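Long-range contacts in aminopeptidase N family protein (Idiomarina loihiensis L2TR, PDB 4FGM), which probably acts as a zinc-dependent aminopeptidase of the M61 family, trimming residues from the N-terminus of peptides: residues Trp136-Met142 / Tyr166-Asp172; Arg199-Leu204 / Tyr264-Leu268; Phe225-Gly231 / Thr243-Arg249. One frame throughout, in Å; residues are numbered along the deposited sequence.

Contact 1: residues Trp136-Met142 / Tyr166-Asp172; sequences WKVATGM and YPFLIGD
In the N-terminal beta domain of this M61 peptidase, strand 137-140 runs antiparallel to strand 168-171, with Lys137 and Gly171, and Ala139 and Leu169, as the hydrogen-bonded pairs. Lys137 N reaches Gly171 O at 2.8 Å in a nearly straight bond, while Val138 and Ile170 form the non-hydrogen-bonded pair between and touch through their CG2 methyls. At one end the Trp136 indole lies over Gly171, whose CA sits 3.5 Å from the centroid of the five-membered ring in a CH-pi contact; at the backbone angles of Gly171 (phi 146°, psi -159°) a CB would collide with the preceding carbonyl oxygen, which glycine avoids. At the other end Thr140 lies across one face of Phe168, its CB 3.8 Å from the ring centroid. With OG1 opposite the backbone N (chi1 178°), the hydroxyl donates to Pro167 O at 3.0 Å from above the carbonyl plane. The same OG1 accepts from Met142 N at 3.1 Å, which makes an ST turn. A water that takes the Gly141 N-H gives a second hydrogen bond to Pro167 O. Met142, a selenomethionine here, crosses both aromatic rings at about a right angle: its CA lies over a face of Tyr166, SE meets the edge of Phe168, and the methyl CE presses to 3.3 Å from Tyr166 CB. Phe106 and Phe155 also meet Phe168. Around Thr140 and Gly141, one threonine hydroxyl and one water thus gather two backbone N-H groups and a carbonyl, letting the chain turn without leaving these polar atoms unmatched beside the aromatic cluster.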
loop_
_atom_site.group_PDB
_atom_site.type_symbol
_atom_site.label_atom_id
_atom_site.label_comp_id
_atom_site.label_asym_id
_atom_site.label_seq_id
_atom_site.Cartn_x
_atom_site.Cartn_y
_atom_site.Cartn_z
ATOM N N TRP A 136 6.556 12.478 -25.883
ATOM C CA TRP A 136 6.491 11.811 -24.584
ATOM C C TRP A 136 7.417 10.607 -24.479
ATOM O O TRP A 136 7.722 9.954 -25.477
ATOM C CB TRP A 136 5.066 11.348 -24.301
ATOM C CG TRP A 136 4.193 12.386 -23.670
ATOM C CD1 TRP A 136 4.509 13.692 -23.429
ATOM C CD2 TRP A 136 2.850 12.204 -23.206
ATOM N NE1 TRP A 136 3.448 14.334 -22.844
ATOM C CE2 TRP A 136 2.416 13.445 -22.690
ATOM C CE3 TRP A 136 1.973 11.109 -23.167
ATOM C CZ2 TRP A 136 1.139 13.630 -22.152
ATOM C CZ3 TRP A 136 0.698 11.291 -22.626
ATOM C CH2 TRP A 136 0.299 12.545 -22.121
ATOM N N LYS A 137 7.862 10.316 -23.259
ATOM C CA LYS A 137 8.728 9.169 -23.015
ATOM C C LYS A 137 7.915 8.029 -22.430
ATOM O O LYS A 137 6.784 8.225 -21.970
ATOM C CB LYS A 137 9.862 9.527 -22.062
ATOM C CG LYS A 137 10.849 10.535 -22.619
ATOM C CD LYS A 137 12.047 10.668 -21.695
ATOM C CE LYS A 137 12.709 12.028 -21.845
ATOM N NZ LYS A 137 13.005 12.345 -23.272
ATOM N N VAL A 138 8.505 6.839 -22.445
ATOM C CA VAL A 138 7.854 5.637 -21.950
ATOM C C VAL A 138 8.734 4.941 -20.924
ATOM O O VAL A 138 9.957 4.898 -21.069
ATOM C CB VAL A 138 7.582 4.648 -23.118
ATOM C CG1 VAL A 138 7.032 3.335 -22.590
ATOM C CG2 VAL A 138 6.622 5.270 -24.098
ATOM N N ALA A 139 8.104 4.395 -19.889
ATOM C CA ALA A 139 8.822 3.680 -18.843
ATOM C C ALA A 139 7.960 2.507 -18.394
ATOM O O ALA A 139 6.750 2.646 -18.190
ATOM C CB ALA A 139 9.118 4.613 -17.663
ATOM N N THR A 140 8.589 1.348 -18.255
ATOM C CA THR A 140 7.899 0.136 -17.843
ATOM C C THR A 140 8.914 -0.982 -17.665
ATOM O O THR A 140 10.039 -0.900 -18.156
ATOM C CB THR A 140 6.883 -0.325 -18.901
ATOM O OG1 THR A 140 6.272 -1.547 -18.470
ATOM C CG2 THR A 140 7.583 -0.571 -20.250
ATOM N N GLY A 141 8.512 -2.031 -16.965
ATOM C CA GLY A 141 9.408 -3.149 -16.767
ATOM C C GLY A 141 9.101 -4.269 -17.743
ATOM O O GLY A 141 9.784 -5.293 -17.759
HETATM N N MSE A 142 8.066 -4.092 -18.559
HETATM C CA MSE A 142 7.716 -5.131 -19.526
HETATM C C MSE A 142 8.844 -5.285 -20.545
HETATM O O MSE A 142 9.302 -4.302 -21.120
HETATM C CB MSE A 142 6.423 -4.780 -20.249
HETATM C CG MSE A 142 5.787 -5.964 -20.958
HETATM SE SE MSE A 142 4.082 -5.527 -21.782
HETATM C CE MSE A 142 2.985 -5.416 -20.181
ATOM N N TYR A 166 2.768 -5.446 -15.471
ATOM C CA TYR A 166 3.735 -4.455 -15.926
ATOM C C TYR A 166 3.003 -3.144 -16.166
ATOM O O TYR A 166 2.400 -2.955 -17.215
ATOM C CB TYR A 166 4.420 -4.878 -17.244
ATOM C CG TYR A 166 5.261 -6.127 -17.172
ATOM C CD1 TYR A 166 4.886 -7.278 -17.858
ATOM C CD2 TYR A 166 6.443 -6.154 -16.430
ATOM C CE1 TYR A 166 5.664 -8.432 -17.810
ATOM C CE2 TYR A 166 7.235 -7.296 -16.373
ATOM C CZ TYR A 166 6.841 -8.437 -17.066
ATOM O OH TYR A 166 7.620 -9.577 -17.021
ATOM N N PRO A 167 3.011 -2.233 -15.183
ATOM C CA PRO A 167 2.310 -0.965 -15.428
ATOM C C PRO A 167 3.138 -0.096 -16.368
ATOM O O PRO A 167 4.330 -0.332 -16.533
ATOM C CB PRO A 167 2.178 -0.359 -14.029
ATOM C CG PRO A 167 3.376 -0.937 -13.287
ATOM C CD PRO A 167 3.362 -2.380 -13.757
ATOM N N PHE A 168 2.499 0.890 -16.989
ATOM C CA PHE A 168 3.175 1.801 -17.915
ATOM C C PHE A 168 2.977 3.253 -17.477
ATOM O O PHE A 168 1.897 3.636 -17.014
ATOM C CB PHE A 168 2.620 1.661 -19.347
ATOM C CG PHE A 168 3.196 0.514 -20.136
ATOM C CD1 PHE A 168 2.870 -0.804 -19.825
ATOM C CD2 PHE A 168 4.055 0.757 -21.208
ATOM C CE1 PHE A 168 3.375 -1.869 -20.581
ATOM C CE2 PHE A 168 4.568 -0.297 -21.970
ATOM C CZ PHE A 168 4.232 -1.613 -21.654
ATOM N N LEU A 169 4.023 4.056 -17.638
ATOM C CA LEU A 169 3.984 5.474 -17.300
ATOM C C LEU A 169 4.551 6.239 -18.498
ATOM O O LEU A 169 5.655 5.950 -18.968
ATOM C CB LEU A 169 4.829 5.752 -16.048
ATOM C CG LEU A 169 4.936 7.213 -15.594
ATOM C CD1 LEU A 169 3.537 7.792 -15.405
ATOM C CD2 LEU A 169 5.729 7.302 -14.290
ATOM N N ILE A 170 3.789 7.201 -19.002
ATOM C CA ILE A 170 4.238 7.984 -20.138
ATOM C C ILE A 170 4.103 9.481 -19.876
ATOM O O ILE A 170 3.265 9.904 -19.093
ATOM C CB ILE A 170 3.443 7.607 -21.419
ATOM C CG1 ILE A 170 1.943 7.793 -21.195
ATOM C CG2 ILE A 170 3.717 6.160 -21.786
ATOM C CD1 ILE A 170 1.092 7.435 -22.408
ATOM N N GLY A 171 4.939 10.282 -20.530
ATOM C CA GLY A 171 4.872 11.718 -20.341
ATOM C C GLY A 171 6.239 12.358 -20.427
ATOM O O GLY A 171 7.164 11.783 -20.998
ATOM N N ASP A 172 6.366 13.555 -19.868
ATOM C CA ASP A 172 7.634 14.279 -19.864
ATOM C C ASP A 172 8.389 13.746 -18.647
ATOM O O ASP A 172 8.506 14.410 -17.626
ATOM C CB ASP A 172 7.354 15.785 -19.748
ATOM C CG ASP A 172 8.621 16.619 -19.712
ATOM O OD1 ASP A 172 9.686 16.128 -20.150
ATOM O OD2 ASP A 172 8.546 17.779 -19.254
HETATM O O HOH W 1 6.120 -2.041 -15.449
#

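Contact 2: residues Arg199-Leu204 / Tyr264-Leu268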
loop_
_atom_site.group_PDB
_atom_site.type_symbol
_atom_site.label_atom_id
_atom_site.label_comp_id
_atom_site.label_asym_id
_atom_site.label_seq_id
_atom_site.Cartn_x
_atom_site.Cartn_y
_atom_site.Cartn_z
ATOM N N ARG A 199 20.752 12.358 -5.376
ATOM C CA ARG A 199 20.691 12.049 -3.951
ATOM C C ARG A 199 19.667 10.961 -3.633
ATOM O O ARG A 199 19.978 10.015 -2.912
ATOM C CB ARG A 199 20.391 13.326 -3.163
ATOM C CG ARG A 199 20.524 13.210 -1.659
ATOM C CD ARG A 199 19.229 12.785 -1.016
ATOM N NE ARG A 199 19.267 12.904 0.444
ATOM C CZ ARG A 199 19.400 14.050 1.111
ATOM N NH1 ARG A 199 19.514 15.203 0.460
ATOM N NH2 ARG A 199 19.406 14.044 2.438
ATOM N N ILE A 200 18.456 11.084 -4.174
ATOM C CA ILE A 200 17.402 10.095 -3.929
ATOM C C ILE A 200 17.827 8.735 -4.475
ATOM O O ILE A 200 17.645 7.701 -3.848
ATOM C CB ILE A 200 16.071 10.525 -4.606
ATOM C CG1 ILE A 200 15.556 11.813 -3.958
ATOM C CG2 ILE A 200 15.028 9.438 -4.469
ATOM C CD1 ILE A 200 14.388 12.447 -4.696
ATOM N N THR A 201 18.412 8.760 -5.658
ATOM C CA THR A 201 18.871 7.558 -6.317
ATOM C C THR A 201 19.991 6.899 -5.515
ATOM O O THR A 201 20.047 5.672 -5.398
ATOM C CB THR A 201 19.314 7.912 -7.752
ATOM O OG1 THR A 201 18.353 7.385 -8.676
ATOM C CG2 THR A 201 20.691 7.390 -8.057
ATOM N N ALA A 202 20.871 7.718 -4.948
ATOM C CA ALA A 202 21.966 7.206 -4.136
ATOM C C ALA A 202 21.393 6.506 -2.904
ATOM O O ALA A 202 21.893 5.454 -2.497
ATOM C CB ALA A 202 22.889 8.341 -3.717
ATOM N N ASP A 203 20.348 7.081 -2.304
ATOM C CA ASP A 203 19.740 6.445 -1.140
ATOM C C ASP A 203 19.011 5.157 -1.536
ATOM O O ASP A 203 19.061 4.160 -0.803
ATOM C CB ASP A 203 18.769 7.397 -0.430
ATOM C CG ASP A 203 19.484 8.513 0.309
ATOM O OD1 ASP A 203 20.667 8.321 0.668
ATOM O OD2 ASP A 203 18.862 9.572 0.543
ATOM N N LEU A 204 18.336 5.170 -2.687
ATOM C CA LEU A 204 17.628 3.975 -3.134
ATOM C C LEU A 204 18.629 2.841 -3.375
ATOM O O LEU A 204 18.345 1.671 -3.076
ATOM C CB LEU A 204 16.820 4.259 -4.407
ATOM C CG LEU A 204 15.586 5.161 -4.232
ATOM C CD1 LEU A 204 14.894 5.383 -5.583
ATOM C CD2 LEU A 204 14.617 4.515 -3.229
ATOM N N TYR A 264 10.395 13.079 3.217
ATOM C CA TYR A 264 11.282 12.313 2.359
ATOM C C TYR A 264 11.393 10.895 2.912
ATOM O O TYR A 264 11.464 9.927 2.154
ATOM C CB TYR A 264 12.655 12.977 2.286
ATOM C CG TYR A 264 13.680 12.214 1.471
ATOM C CD1 TYR A 264 13.326 11.594 0.271
ATOM C CD2 TYR A 264 15.014 12.135 1.885
ATOM C CE1 TYR A 264 14.274 10.914 -0.496
ATOM C CE2 TYR A 264 15.970 11.463 1.129
ATOM C CZ TYR A 264 15.595 10.853 -0.061
ATOM O OH TYR A 264 16.527 10.182 -0.820
ATOM N N GLN A 265 11.384 10.780 4.236
ATOM C CA GLN A 265 11.459 9.480 4.900
ATOM C C GLN A 265 10.254 8.614 4.514
ATOM O O GLN A 265 10.384 7.411 4.297
ATOM C CB GLN A 265 11.518 9.679 6.422
ATOM C CG GLN A 265 11.222 8.442 7.256
ATOM C CD GLN A 265 9.880 8.535 7.961
ATOM O OE1 GLN A 265 8.880 7.970 7.508
ATOM N NE2 GLN A 265 9.850 9.264 9.073
ATOM N N THR A 266 9.084 9.235 4.433
ATOM C CA THR A 266 7.871 8.521 4.059
ATOM C C THR A 266 8.021 7.950 2.645
ATOM O O THR A 266 7.586 6.832 2.371
ATOM C CB THR A 266 6.649 9.452 4.119
ATOM O OG1 THR A 266 6.385 9.787 5.483
ATOM C CG2 THR A 266 5.422 8.770 3.546
ATOM N N PHE A 267 8.650 8.714 1.758
ATOM C CA PHE A 267 8.861 8.267 0.387
ATOM C C PHE A 267 9.829 7.089 0.350
ATOM O O PHE A 267 9.572 6.081 -0.318
ATOM C CB PHE A 267 9.414 9.403 -0.479
ATOM C CG PHE A 267 9.732 8.985 -1.886
ATOM C CD1 PHE A 267 8.714 8.663 -2.777
ATOM C CD2 PHE A 267 11.054 8.884 -2.312
ATOM C CE1 PHE A 267 9.011 8.240 -4.084
ATOM C CE2 PHE A 267 11.361 8.466 -3.605
ATOM C CZ PHE A 267 10.338 8.144 -4.495
ATOM N N LEU A 268 10.948 7.217 1.061
ATOM C CA LEU A 268 11.931 6.141 1.090
ATOM C C LEU A 268 11.320 4.889 1.694
ATOM O O LEU A 268 11.616 3.769 1.271
ATOM C CB LEU A 268 13.161 6.559 1.889
ATOM C CG LEU A 268 13.998 7.647 1.215
ATOM C CD1 LEU A 268 15.231 7.945 2.041
ATOM C CD2 LEU A 268 14.384 7.199 -0.174
#
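Tyr264 extends from helix 262-277 with CG opposite its own N (chi1 177°), and Asp203 leans out of helix 197-215 with CG opposite its carbonyl carbon, so that phenol and carboxylate meet between the helices. Tyr264 OH donates to Asp203 OD2 at 2.8 Å, which receives it on its anti lone pair, away from OD1, and the carboxylate is turned 36° from the ring plane. OD2 is also approached by Arg199 NE, at 3.4 Å, in a weak bond that belongs to a salt bridge. That arginine's guanidinium stands almost perpendicular to the Tyr264 ring and spends NH1 and NH2 on the carbonyls of Gln257 and Tyr258. OD2 thus joins the two helices, the guanidinium extends the link to those carbonyls, and its charge would probably favour an ionised Asp203. Ile200 approaches the phenol obliquely, its CG1 3.8 Å from Tyr264 CE1, and sends CG2 to the edge of Phe267, 3.9 Å from CE2. Further along, the Leu204 and Leu268 CD2 methyls meet at 4.1 Å. Such large side chains suit short segments whose axes stay 11.8 Å apart and cross at -46°. Around them, Ile200 rests on Leu187 of strand 183-190 and Leu204 on Phe178 of strand 174-180, while Leu268 reaches Ile323. Both helices pack on the five-stranded sheet and against each other; helix 262-277 carries the zinc ligands His273 and His277.

Contact 3: residues Phe225-Gly231 / Thr243-Arg249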
loop_
_atom_site.group_PDB
_atom_site.type_symbol
_atom_site.label_atom_id
_atom_site.label_comp_id
_atom_site.label_asym_id
_atom_site.label_seq_id
_atom_site.Cartn_x
_atom_site.Cartn_y
_atom_site.Cartn_z
ATOM N N PHE A 225 11.205 2.196 -10.583
ATOM C CA PHE A 225 10.288 2.841 -9.647
ATOM C C PHE A 225 9.504 3.886 -10.440
ATOM O O PHE A 225 10.007 4.986 -10.678
ATOM C CB PHE A 225 11.060 3.528 -8.518
ATOM C CG PHE A 225 11.712 2.580 -7.552
ATOM C CD1 PHE A 225 13.013 2.133 -7.760
ATOM C CD2 PHE A 225 11.027 2.139 -6.427
ATOM C CE1 PHE A 225 13.630 1.268 -6.842
ATOM C CE2 PHE A 225 11.631 1.280 -5.514
ATOM C CZ PHE A 225 12.933 0.839 -5.724
ATOM N N LEU A 226 8.293 3.527 -10.873
ATOM C CA LEU A 226 7.452 4.437 -11.653
ATOM C C LEU A 226 6.732 5.363 -10.681
ATOM O O LEU A 226 5.880 4.928 -9.903
ATOM C CB LEU A 226 6.445 3.642 -12.486
ATOM C CG LEU A 226 7.068 2.559 -13.372
ATOM C CD1 LEU A 226 5.965 1.851 -14.162
ATOM C CD2 LEU A 226 8.094 3.180 -14.322
ATOM N N THR A 227 7.063 6.647 -10.746
ATOM C CA THR A 227 6.503 7.603 -9.809
ATOM C C THR A 227 5.716 8.775 -10.355
ATOM O O THR A 227 6.224 9.565 -11.144
ATOM C CB THR A 227 7.631 8.188 -8.924
ATOM O OG1 THR A 227 8.391 7.114 -8.359
ATOM C CG2 THR A 227 7.055 9.033 -7.799
HETATM N N MSE A 228 4.468 8.881 -9.914
HETATM C CA MSE A 228 3.618 10.004 -10.278
HETATM C C MSE A 228 3.708 10.971 -9.089
HETATM O O MSE A 228 3.488 10.587 -7.928
HETATM C CB MSE A 228 2.175 9.553 -10.495
HETATM C CG MSE A 228 1.944 8.928 -11.847
HETATM SE SE MSE A 228 0.160 8.227 -12.027
HETATM C CE MSE A 228 0.370 6.675 -10.888
ATOM N N VAL A 229 4.050 12.219 -9.377
ATOM C CA VAL A 229 4.196 13.212 -8.327
ATOM C C VAL A 229 3.103 14.262 -8.382
ATOM O O VAL A 229 2.999 15.003 -9.361
ATOM C CB VAL A 229 5.561 13.931 -8.431
ATOM C CG1 VAL A 229 5.799 14.776 -7.183
ATOM C CG2 VAL A 229 6.673 12.911 -8.616
ATOM N N VAL A 230 2.303 14.334 -7.322
ATOM C CA VAL A 230 1.225 15.309 -7.251
ATOM C C VAL A 230 1.399 16.200 -6.020
ATOM O O VAL A 230 2.420 16.136 -5.345
ATOM C CB VAL A 230 -0.141 14.604 -7.192
ATOM C CG1 VAL A 230 -0.319 13.735 -8.424
ATOM C CG2 VAL A 230 -0.243 13.765 -5.925
ATOM N N GLY A 231 0.405 17.028 -5.728
ATOM C CA GLY A 231 0.516 17.907 -4.579
ATOM C C GLY A 231 0.303 17.170 -3.272
ATOM O O GLY A 231 1.044 17.347 -2.296
ATOM N N THR A 243 7.340 -0.968 -9.773
ATOM C CA THR A 243 6.305 -0.564 -8.844
ATOM C C THR A 243 5.751 0.765 -9.321
ATOM O O THR A 243 6.463 1.555 -9.939
ATOM C CB THR A 243 6.837 -0.427 -7.386
ATOM O OG1 THR A 243 5.749 -0.083 -6.517
ATOM C CG2 THR A 243 7.914 0.639 -7.290
ATOM N N ALA A 244 4.467 0.983 -9.069
ATOM C CA ALA A 244 3.815 2.232 -9.444
ATOM C C ALA A 244 3.535 2.985 -8.141
ATOM O O ALA A 244 2.845 2.481 -7.245
ATOM C CB ALA A 244 2.512 1.950 -10.197
ATOM N N LEU A 245 4.088 4.189 -8.041
ATOM C CA LEU A 245 3.927 5.006 -6.849
ATOM C C LEU A 245 3.259 6.341 -7.124
ATOM O O LEU A 245 3.435 6.934 -8.185
ATOM C CB LEU A 245 5.292 5.302 -6.229
ATOM C CG LEU A 245 6.299 4.170 -6.048
ATOM C CD1 LEU A 245 7.665 4.778 -5.705
ATOM C CD2 LEU A 245 5.809 3.208 -4.958
ATOM N N LEU A 246 2.493 6.809 -6.150
ATOM C CA LEU A 246 1.860 8.118 -6.232
ATOM C C LEU A 246 2.333 8.793 -4.955
ATOM O O LEU A 246 2.036 8.321 -3.861
ATOM C CB LEU A 246 0.339 8.012 -6.225
ATOM C CG LEU A 246 -0.350 9.380 -6.190
ATOM C CD1 LEU A 246 -0.006 10.165 -7.452
ATOM C CD2 LEU A 246 -1.856 9.190 -6.055
ATOM N N CYS A 247 3.095 9.871 -5.085
ATOM C CA CYS A 247 3.598 10.557 -3.901
ATOM C C CYS A 247 3.432 12.063 -3.958
ATOM O O CYS A 247 3.189 12.641 -5.015
ATOM C CB CYS A 247 5.075 10.224 -3.682
ATOM S SG CYS A 247 6.161 11.026 -4.852
ATOM N N SER A 248 3.578 12.696 -2.799
ATOM C CA SER A 248 3.451 14.143 -2.695
ATOM C C SER A 248 4.769 14.799 -3.071
ATOM O O SER A 248 5.847 14.294 -2.751
ATOM C CB SER A 248 3.050 14.523 -1.275
ATOM O OG SER A 248 1.832 13.885 -0.936
ATOM N N ARG A 249 4.669 15.930 -3.754
ATOM C CA ARG A 249 5.836 16.664 -4.214
ATOM C C ARG A 249 6.772 17.047 -3.073
ATOM O O ARG A 249 7.975 17.212 -3.279
ATOM C CB ARG A 249 5.377 17.903 -4.970
ATOM C CG ARG A 249 6.430 18.576 -5.826
ATOM C CD ARG A 249 5.751 19.488 -6.852
ATOM N NE ARG A 249 4.560 20.096 -6.280
ATOM C CZ ARG A 249 3.323 19.880 -6.705
ATOM N NH1 ARG A 249 3.087 19.075 -7.728
ATOM N NH2 ARG A 249 2.314 20.439 -6.066
#
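Phe225 lays its ring obliquely on Thr243, CD2 touching CG2 at 3.6 Å, and offers an edge to Leu245 CD1. The two strands run parallel in the five-stranded mixed sheet of the catalytic domain, their axes only 23° apart; beyond 242-248 lies the antiparallel edge strand 235-238, as in other thermolysin-like metallopeptidases. Thr243 OG1 is bonded to Leu237 O on that edge strand. Six backbone hydrogen bonds link the segments, the residues from Phe225 to Val230 pairing in order with those from Thr243 to Ser248; Met228 N to Leu245 O, at 2.8 Å, is almost straight at 178°. On the face of Leu226 and Met228, Leu246 bends toward its neighbour strand, CG opposite the backbone N (chi1 175°), and brings CD1 against both Met228 CB and Val230 CG1, the latter 3.7 Å away. The pairing ends where Arg249 N donates to Val230 O. From there the arginine curls back along the end of the neighbouring strand: one guanidinium face overlies Val230 O, NH2 comes 3.4 Å from Gly231 CA, and NH1 makes a weak bond to Arg192 O. Shortening Arg249 to an alanine would probably leave Arg192 O without this mate and uncover the backbone at Val230 and Gly231. Its aliphatic part adds cover as well, CG lying 4.1 Å from Val229 CG1. On the sheet face of Phe225, Thr227 and Val229, which is turned toward helix 262-277, Cys247 SG sits 3.7 Å from Thr227 CG2.

How the contacts relate
Contact 3 stands between the other two, its centre 13 Å from each of theirs, whereas the centres of contacts 1 and 2 lie 21 Å apart. One face of its sheet meets the N-terminal domain: Leu226 CD2 is 3.8 Å from Ala139 CB, and Leu169 packs beside Met228. Through the opposite face, Leu245 CD1 touches Phe267 CE1 at 4.1 Å, so helix 262-277 packs on the sheet. The active site borders this junction: the Thr243 side chain lies about 9 Å from the zinc ion and about 7 Å from maleic acid, while the Leu268 side chain is about 9 Å from that of His273. The Pro167 side chain of contact 1 is about 12 Å from the ligand.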